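Local coordinates for early transcribed membrane protein 13 (Plasmodium falciparum, PDB 2VWA), which probably serves the parasite's liver-stage development as a membrane protein whose soluble domain, described here, binds the lipid phosphatidylethanolamine, at residues Phe27-Phe39 / Tyr56-Arg68. Numbering follows the deposited sequence.
Sequences FVDIARLSIQKHF and YMQKFVQGLQENR. With PTY (phosphatidylethanolamine), chain G.
I35 sets its CG1 over the centre of one face of the F60 ring in the buried core of this all-helical lipid-binding domain, where segments 27-39 and 56-67 of helices 21-41 and 54-67 run at 122° to each other. Turned anti to the backbone N (chi1 -158°), CG1 stands 3.6 Å from the F60 ring centroid, a CH-pi contact suited to a branched aliphatic chain. I35 CD1 lies over one face of the Y56 ring, displaced toward its rim. H38 and F60 form an offset edge-to-face pair, the edge of F60 toward the H38 face; S34, small and polar, places OG in the F60 plane, 3.2 Å from CE1. H38 and Y56 meet rim to rim, linked by a hydrogen bond between H38 ND1 and Y56 OH (2.9 Å). A31 is small enough for L64 CD2 to come within 3.5 Å of its CA. I30 CD1 lies over one face of the R68 guanidinium, 3.8 Å from CZ. Turned from this interface, R32 and Q36 line the lipid pocket, Q36 NE2 bonding phosphate O12 weakly. F27 CZ touches Q65 CG (3.9 Å); Q65, whose amide also bonds L72 and E77, reaches V61 O with N and NE2 from opposite faces of the carbonyl plane.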
loop_
_atom_site.group_PDB
_atom_site.type_symbol
_atom_site.label_atom_id
_atom_site.label_comp_id
_atom_site.label_asym_id
_atom_site.label_seq_id
_atom_site.Cartn_x
_atom_site.Cartn_y
_atom_site.Cartn_z
ATOM N N PHE A 27 11.232 -1.993 -0.765
ATOM C CA PHE A 27 9.867 -2.233 -1.263
ATOM C C PHE A 27 8.819 -1.385 -0.556
ATOM O O PHE A 27 7.967 -0.790 -1.194
ATOM C CB PHE A 27 9.480 -3.708 -1.079
ATOM C CG PHE A 27 8.067 -4.026 -1.507
ATOM C CD1 PHE A 27 7.783 -4.341 -2.836
ATOM C CD2 PHE A 27 7.016 -3.997 -0.588
ATOM C CE1 PHE A 27 6.455 -4.622 -3.242
ATOM C CE2 PHE A 27 5.691 -4.246 -0.997
ATOM C CZ PHE A 27 5.420 -4.568 -2.336
ATOM N N VAL A 28 8.870 -1.344 0.770
ATOM C CA VAL A 28 7.909 -0.563 1.527
ATOM C C VAL A 28 8.083 0.919 1.200
ATOM O O VAL A 28 7.095 1.639 1.063
ATOM C CB VAL A 28 7.978 -0.863 3.063
ATOM C CG1 VAL A 28 7.217 0.177 3.878
ATOM C CG2 VAL A 28 7.430 -2.254 3.358
ATOM N N ASP A 29 9.319 1.356 1.003
ATOM C CA ASP A 29 9.552 2.739 0.615
ATOM C C ASP A 29 8.823 3.036 -0.666
ATOM O O ASP A 29 8.122 4.015 -0.757
ATOM C CB ASP A 29 11.041 3.044 0.427
ATOM C CG ASP A 29 11.770 3.146 1.730
ATOM O OD1 ASP A 29 11.162 3.617 2.732
ATOM O OD2 ASP A 29 12.956 2.757 1.754
ATOM N N ILE A 30 9.022 2.184 -1.657
ATOM C CA ILE A 30 8.424 2.342 -2.974
ATOM C C ILE A 30 6.881 2.294 -2.876
ATOM O O ILE A 30 6.218 3.181 -3.431
ATOM C CB ILE A 30 8.951 1.250 -3.951
ATOM C CG1 ILE A 30 10.461 1.436 -4.185
ATOM C CG2 ILE A 30 8.153 1.273 -5.259
ATOM C CD1 ILE A 30 11.164 0.293 -4.958
ATOM N N ALA A 31 6.340 1.284 -2.173
ATOM C CA ALA A 31 4.889 1.140 -1.933
ATOM C C ALA A 31 4.303 2.370 -1.243
ATOM O O ALA A 31 3.190 2.813 -1.590
ATOM C CB ALA A 31 4.567 -0.145 -1.119
ATOM N N ARG A 32 5.078 2.938 -0.303
ATOM C CA ARG A 32 4.688 4.191 0.365
ATOM C C ARG A 32 4.440 5.328 -0.599
ATOM O O ARG A 32 3.370 5.939 -0.579
ATOM C CB ARG A 32 5.708 4.624 1.417
ATOM C CG ARG A 32 5.497 3.964 2.758
ATOM C CD ARG A 32 6.413 4.588 3.805
ATOM N NE ARG A 32 6.594 3.656 4.893
ATOM C CZ ARG A 32 7.662 3.597 5.675
ATOM N NH1 ARG A 32 8.656 4.445 5.502
ATOM N NH2 ARG A 32 7.720 2.689 6.648
ATOM N N LEU A 33 5.427 5.629 -1.450
ATOM C CA LEU A 33 5.274 6.768 -2.366
ATOM C C LEU A 33 4.230 6.465 -3.414
ATOM O O LEU A 33 3.538 7.345 -3.884
ATOM C CB LEU A 33 6.602 7.170 -3.025
ATOM C CG LEU A 33 7.626 7.712 -2.008
ATOM C CD1 LEU A 33 9.039 7.653 -2.587
ATOM C CD2 LEU A 33 7.277 9.142 -1.530
ATOM N N SER A 34 4.089 5.208 -3.763
ATOM C CA SER A 34 3.212 4.877 -4.857
ATOM C C SER A 34 1.731 5.027 -4.486
ATOM O O SER A 34 0.925 5.498 -5.274
ATOM C CB SER A 34 3.573 3.494 -5.394
ATOM O OG SER A 34 2.511 2.933 -6.137
ATOM N N ILE A 35 1.377 4.646 -3.274
ATOM C CA ILE A 35 0.003 4.721 -2.852
ATOM C C ILE A 35 -0.267 6.159 -2.393
ATOM O O ILE A 35 -1.397 6.630 -2.414
ATOM C CB ILE A 35 -0.314 3.652 -1.734
ATOM C CG1 ILE A 35 -1.809 3.360 -1.665
ATOM C CG2 ILE A 35 0.242 4.060 -0.351
ATOM C CD1 ILE A 35 -2.167 2.291 -0.612
ATOM N N GLN A 36 0.784 6.845 -1.961
ATOM C CA GLN A 36 0.685 8.256 -1.643
ATOM C C GLN A 36 0.211 9.020 -2.883
ATOM O O GLN A 36 -0.770 9.767 -2.824
ATOM C CB GLN A 36 2.030 8.782 -1.176
ATOM C CG GLN A 36 2.013 10.277 -0.976
ATOM C CD GLN A 36 3.201 10.788 -0.228
ATOM O OE1 GLN A 36 3.886 10.058 0.514
ATOM N NE2 GLN A 36 3.450 12.066 -0.396
ATOM N N LYS A 37 0.903 8.829 -4.008
ATOM C CA LYS A 37 0.453 9.436 -5.269
ATOM C C LYS A 37 -0.959 9.054 -5.672
ATOM O O LYS A 37 -1.701 9.911 -6.143
ATOM C CB LYS A 37 1.387 9.128 -6.423
ATOM C CG LYS A 37 2.627 9.959 -6.400
ATOM C CD LYS A 37 3.749 9.134 -7.007
ATOM C CE LYS A 37 5.049 9.906 -7.032
ATOM N NZ LYS A 37 5.823 9.440 -8.218
ATOM N N HIS A 38 -1.326 7.785 -5.517
ATOM C CA HIS A 38 -2.699 7.391 -5.800
ATOM C C HIS A 38 -3.684 8.089 -4.858
ATOM O O HIS A 38 -4.711 8.585 -5.290
ATOM C CB HIS A 38 -2.878 5.883 -5.744
ATOM C CG HIS A 38 -4.210 5.422 -6.250
ATOM N ND1 HIS A 38 -5.290 5.208 -5.417
ATOM C CD2 HIS A 38 -4.642 5.148 -7.507
ATOM C CE1 HIS A 38 -6.326 4.812 -6.140
ATOM N NE2 HIS A 38 -5.957 4.760 -7.409
ATOM N N PHE A 39 -3.353 8.155 -3.575
ATOM C CA PHE A 39 -4.255 8.733 -2.584
ATOM C C PHE A 39 -4.432 10.235 -2.737
ATOM O O PHE A 39 -5.482 10.774 -2.419
ATOM C CB PHE A 39 -3.738 8.413 -1.201
ATOM C CG PHE A 39 -4.611 8.888 -0.077
ATOM C CD1 PHE A 39 -5.706 8.127 0.334
ATOM C CD2 PHE A 39 -4.297 10.063 0.616
ATOM C CE1 PHE A 39 -6.481 8.527 1.414
ATOM C CE2 PHE A 39 -5.063 10.488 1.689
ATOM C CZ PHE A 39 -6.154 9.729 2.101
ATOM N N TYR A 56 -8.116 -1.768 0.286
ATOM C CA TYR A 56 -7.404 -0.836 -0.544
ATOM C C TYR A 56 -5.880 -0.947 -0.412
ATOM O O TYR A 56 -5.154 -0.943 -1.415
ATOM C CB TYR A 56 -7.880 0.559 -0.201
ATOM C CG TYR A 56 -7.119 1.686 -0.828
ATOM C CD1 TYR A 56 -6.916 1.741 -2.211
ATOM C CD2 TYR A 56 -6.628 2.722 -0.035
ATOM C CE1 TYR A 56 -6.225 2.795 -2.786
ATOM C CE2 TYR A 56 -5.944 3.783 -0.595
ATOM C CZ TYR A 56 -5.747 3.816 -1.963
ATOM O OH TYR A 56 -5.069 4.875 -2.506
HETATM N N MSE A 57 -5.376 -1.061 0.808
HETATM C CA MSE A 57 -3.938 -1.200 0.943
HETATM C C MSE A 57 -3.422 -2.563 0.519
HETATM O O MSE A 57 -2.366 -2.639 -0.089
HETATM C CB MSE A 57 -3.446 -0.806 2.317
HETATM C CG MSE A 57 -4.525 -0.451 3.242
HETATM SE SE MSE A 57 -3.958 1.149 4.166
HETATM C CE MSE A 57 -5.661 2.101 4.297
ATOM N N GLN A 58 -4.183 -3.612 0.822
ATOM C CA GLN A 58 -3.877 -4.962 0.375
ATOM C C GLN A 58 -3.783 -5.055 -1.143
ATOM O O GLN A 58 -2.803 -5.560 -1.674
ATOM C CB GLN A 58 -4.924 -5.944 0.870
ATOM C CG GLN A 58 -4.645 -6.513 2.238
ATOM C CD GLN A 58 -5.066 -7.976 2.354
ATOM O OE1 GLN A 58 -6.260 -8.282 2.428
ATOM N NE2 GLN A 58 -4.083 -8.890 2.368
ATOM N N LYS A 59 -4.796 -4.546 -1.836
ATOM C CA LYS A 59 -4.813 -4.593 -3.303
ATOM C C LYS A 59 -3.579 -3.925 -3.851
ATOM O O LYS A 59 -3.026 -4.374 -4.854
ATOM C CB LYS A 59 -6.064 -3.948 -3.884
ATOM C CG LYS A 59 -7.341 -4.735 -3.688
ATOM C CD LYS A 59 -8.430 -4.039 -4.463
ATOM C CE LYS A 59 -9.812 -4.481 -4.040
ATOM N NZ LYS A 59 -10.168 -5.763 -4.676
ATOM N N PHE A 60 -3.137 -2.883 -3.160
ATOM C CA PHE A 60 -1.924 -2.151 -3.530
ATOM C C PHE A 60 -0.626 -2.930 -3.313
ATOM O O PHE A 60 0.268 -2.900 -4.156
ATOM C CB PHE A 60 -1.841 -0.812 -2.793
ATOM C CG PHE A 60 -1.641 0.322 -3.705
ATOM C CD1 PHE A 60 -0.365 0.661 -4.137
ATOM C CD2 PHE A 60 -2.736 1.022 -4.203
ATOM C CE1 PHE A 60 -0.184 1.709 -5.038
ATOM C CE2 PHE A 60 -2.551 2.067 -5.107
ATOM C CZ PHE A 60 -1.282 2.402 -5.528
ATOM N N VAL A 61 -0.536 -3.616 -2.183
ATOM C CA VAL A 61 0.647 -4.392 -1.861
ATOM C C VAL A 61 0.731 -5.613 -2.796
ATOM O O VAL A 61 1.821 -6.008 -3.219
ATOM C CB VAL A 61 0.683 -4.802 -0.337
ATOM C CG1 VAL A 61 1.783 -5.808 -0.063
ATOM C CG2 VAL A 61 0.863 -3.566 0.557
ATOM N N GLN A 62 -0.424 -6.184 -3.131
ATOM C CA GLN A 62 -0.468 -7.327 -4.026
ATOM C C GLN A 62 -0.111 -6.980 -5.469
ATOM O O GLN A 62 0.609 -7.737 -6.116
ATOM C CB GLN A 62 -1.797 -8.084 -3.914
ATOM C CG GLN A 62 -1.831 -8.908 -2.624
ATOM C CD GLN A 62 -3.003 -9.861 -2.477
ATOM O OE1 GLN A 62 -3.134 -10.514 -1.432
ATOM N NE2 GLN A 62 -3.857 -9.957 -3.511
ATOM N N GLY A 63 -0.594 -5.828 -5.940
ATOM C CA GLY A 63 -0.359 -5.376 -7.302
ATOM C C GLY A 63 1.101 -5.057 -7.457
ATOM O O GLY A 63 1.763 -5.438 -8.436
ATOM N N LEU A 64 1.630 -4.404 -6.442
ATOM C CA LEU A 64 2.990 -3.934 -6.472
ATOM C C LEU A 64 3.936 -5.105 -6.443
ATOM O O LEU A 64 4.962 -5.077 -7.112
ATOM C CB LEU A 64 3.218 -2.999 -5.308
ATOM C CG LEU A 64 3.973 -1.715 -5.559
ATOM C CD1 LEU A 64 3.880 -1.197 -7.035
ATOM C CD2 LEU A 64 3.418 -0.715 -4.556
ATOM N N GLN A 65 3.579 -6.160 -5.721
ATOM C CA GLN A 65 4.380 -7.384 -5.762
ATOM C C GLN A 65 4.459 -7.994 -7.160
ATOM O O GLN A 65 5.564 -8.324 -7.616
ATOM C CB GLN A 65 3.905 -8.421 -4.742
ATOM C CG GLN A 65 4.342 -8.133 -3.341
ATOM C CD GLN A 65 3.692 -9.039 -2.324
ATOM O OE1 GLN A 65 4.124 -10.162 -2.118
ATOM N NE2 GLN A 65 2.659 -8.543 -1.659
ATOM N N GLU A 66 3.323 -8.129 -7.846
ATOM C CA GLU A 66 3.324 -8.667 -9.235
ATOM C C GLU A 66 4.154 -7.817 -10.188
ATOM O O GLU A 66 4.997 -8.331 -10.896
ATOM C CB GLU A 66 1.936 -8.727 -9.873
ATOM C CG GLU A 66 0.824 -9.370 -9.138
ATOM C CD GLU A 66 -0.440 -9.315 -9.974
ATOM O OE1 GLU A 66 -0.334 -9.532 -11.215
ATOM O OE2 GLU A 66 -1.525 -9.043 -9.404
ATOM N N ASN A 67 3.859 -6.523 -10.216
ATOM C CA ASN A 67 4.553 -5.550 -11.059
ATOM C C ASN A 67 6.061 -5.466 -10.846
ATOM O O ASN A 67 6.812 -5.358 -11.802
ATOM C CB ASN A 67 3.938 -4.163 -10.877
ATOM C CG ASN A 67 2.470 -4.121 -11.267
ATOM O OD1 ASN A 67 1.773 -3.135 -11.000
ATOM N ND2 ASN A 67 1.984 -5.193 -11.890
ATOM N N ARG A 68 6.500 -5.509 -9.595
ATOM C CA ARG A 68 7.921 -5.395 -9.279
ATOM C C ARG A 68 8.572 -6.769 -9.277
ATOM O O ARG A 68 9.740 -6.906 -8.964
ATOM C CB ARG A 68 8.105 -4.702 -7.932
ATOM C CG ARG A 68 7.455 -3.323 -7.883
ATOM C CD ARG A 68 8.150 -2.423 -6.897
ATOM N NE ARG A 68 9.590 -2.463 -7.114
ATOM C CZ ARG A 68 10.231 -1.761 -8.034
ATOM N NH1 ARG A 68 9.583 -0.936 -8.833
ATOM N NH2 ARG A 68 11.529 -1.897 -8.155
HETATM C C1 PTY G . 6.029 15.020 0.690
HETATM C C2 PTY G . 1.808 18.794 -1.870
HETATM C C3 PTY G . 1.298 17.372 -2.088
HETATM O O4 PTY G . 6.842 14.105 1.425
HETATM C C5 PTY G . 3.770 16.057 0.644
HETATM C C6 PTY G . 4.571 14.836 1.093
HETATM O O7 PTY G . 4.478 14.668 2.512
HETATM C C8 PTY G . 3.508 13.661 2.953
HETATM O O10 PTY G . 2.392 13.634 2.458
HETATM C C11 PTY G . 3.866 12.657 4.031
HETATM C C12 PTY G . 4.294 13.391 5.302
HETATM C C13 PTY G . 4.222 12.519 6.554
HETATM C C14 PTY G . 5.379 11.529 6.645
HETATM C C15 PTY G . 6.456 11.987 7.627
HETATM C C16 PTY G . 7.778 11.258 7.388
HETATM C C17 PTY G . 7.812 9.946 8.169
HETATM C C18 PTY G . 9.090 9.154 7.918
HETATM C C19 PTY G . 9.303 8.120 9.017
HETATM C C20 PTY G . 9.100 6.700 8.491
HETATM C C21 PTY G . 7.838 6.050 9.048
HETATM C C22 PTY G . 8.071 5.455 10.436
HETATM C C23 PTY G . 8.104 3.930 10.421
HETATM C C24 PTY G . 6.776 3.322 10.874
HETATM C C25 PTY G . 6.651 1.911 10.308
HETATM C C26 PTY G . 5.242 1.339 10.420
HETATM C C27 PTY G . 5.309 -0.160 10.169
HETATM C C28 PTY G . 4.191 -0.942 10.846
HETATM C C29 PTY G . 4.162 -2.353 10.293
HETATM C C30 PTY G . 7.901 14.580 2.307
HETATM C C31 PTY G . 7.570 15.192 3.653
HETATM O O30 PTY G . 9.059 14.473 1.939
HETATM C C32 PTY G . 7.984 14.263 4.790
HETATM C C33 PTY G . 8.064 15.028 6.109
HETATM C C34 PTY G . 9.351 14.709 6.871
HETATM C C35 PTY G . 9.235 15.142 8.333
HETATM C C36 PTY G . 10.487 15.895 8.780
HETATM C C37 PTY G . 11.316 15.069 9.757
HETATM C C38 PTY G . 12.804 15.375 9.608
HETATM C C39 PTY G . 13.571 14.187 9.030
HETATM C C40 PTY G . 14.599 13.643 10.026
HETATM C C41 PTY G . 14.967 12.194 9.715
HETATM C C42 PTY G . 14.515 11.249 10.828
HETATM C C43 PTY G . 15.426 10.027 10.922
HETATM C C44 PTY G . 14.622 8.744 11.007
HETATM P P1 PTY G . 3.424 15.747 -1.993
HETATM O O11 PTY G . 2.285 16.592 -2.773
HETATM O O12 PTY G . 3.404 14.334 -2.530
HETATM O O13 PTY G . 4.715 16.534 -2.055
HETATM O O14 PTY G . 2.917 15.710 -0.451
HETATM N N1 PTY G . 1.059 19.707 -2.711
#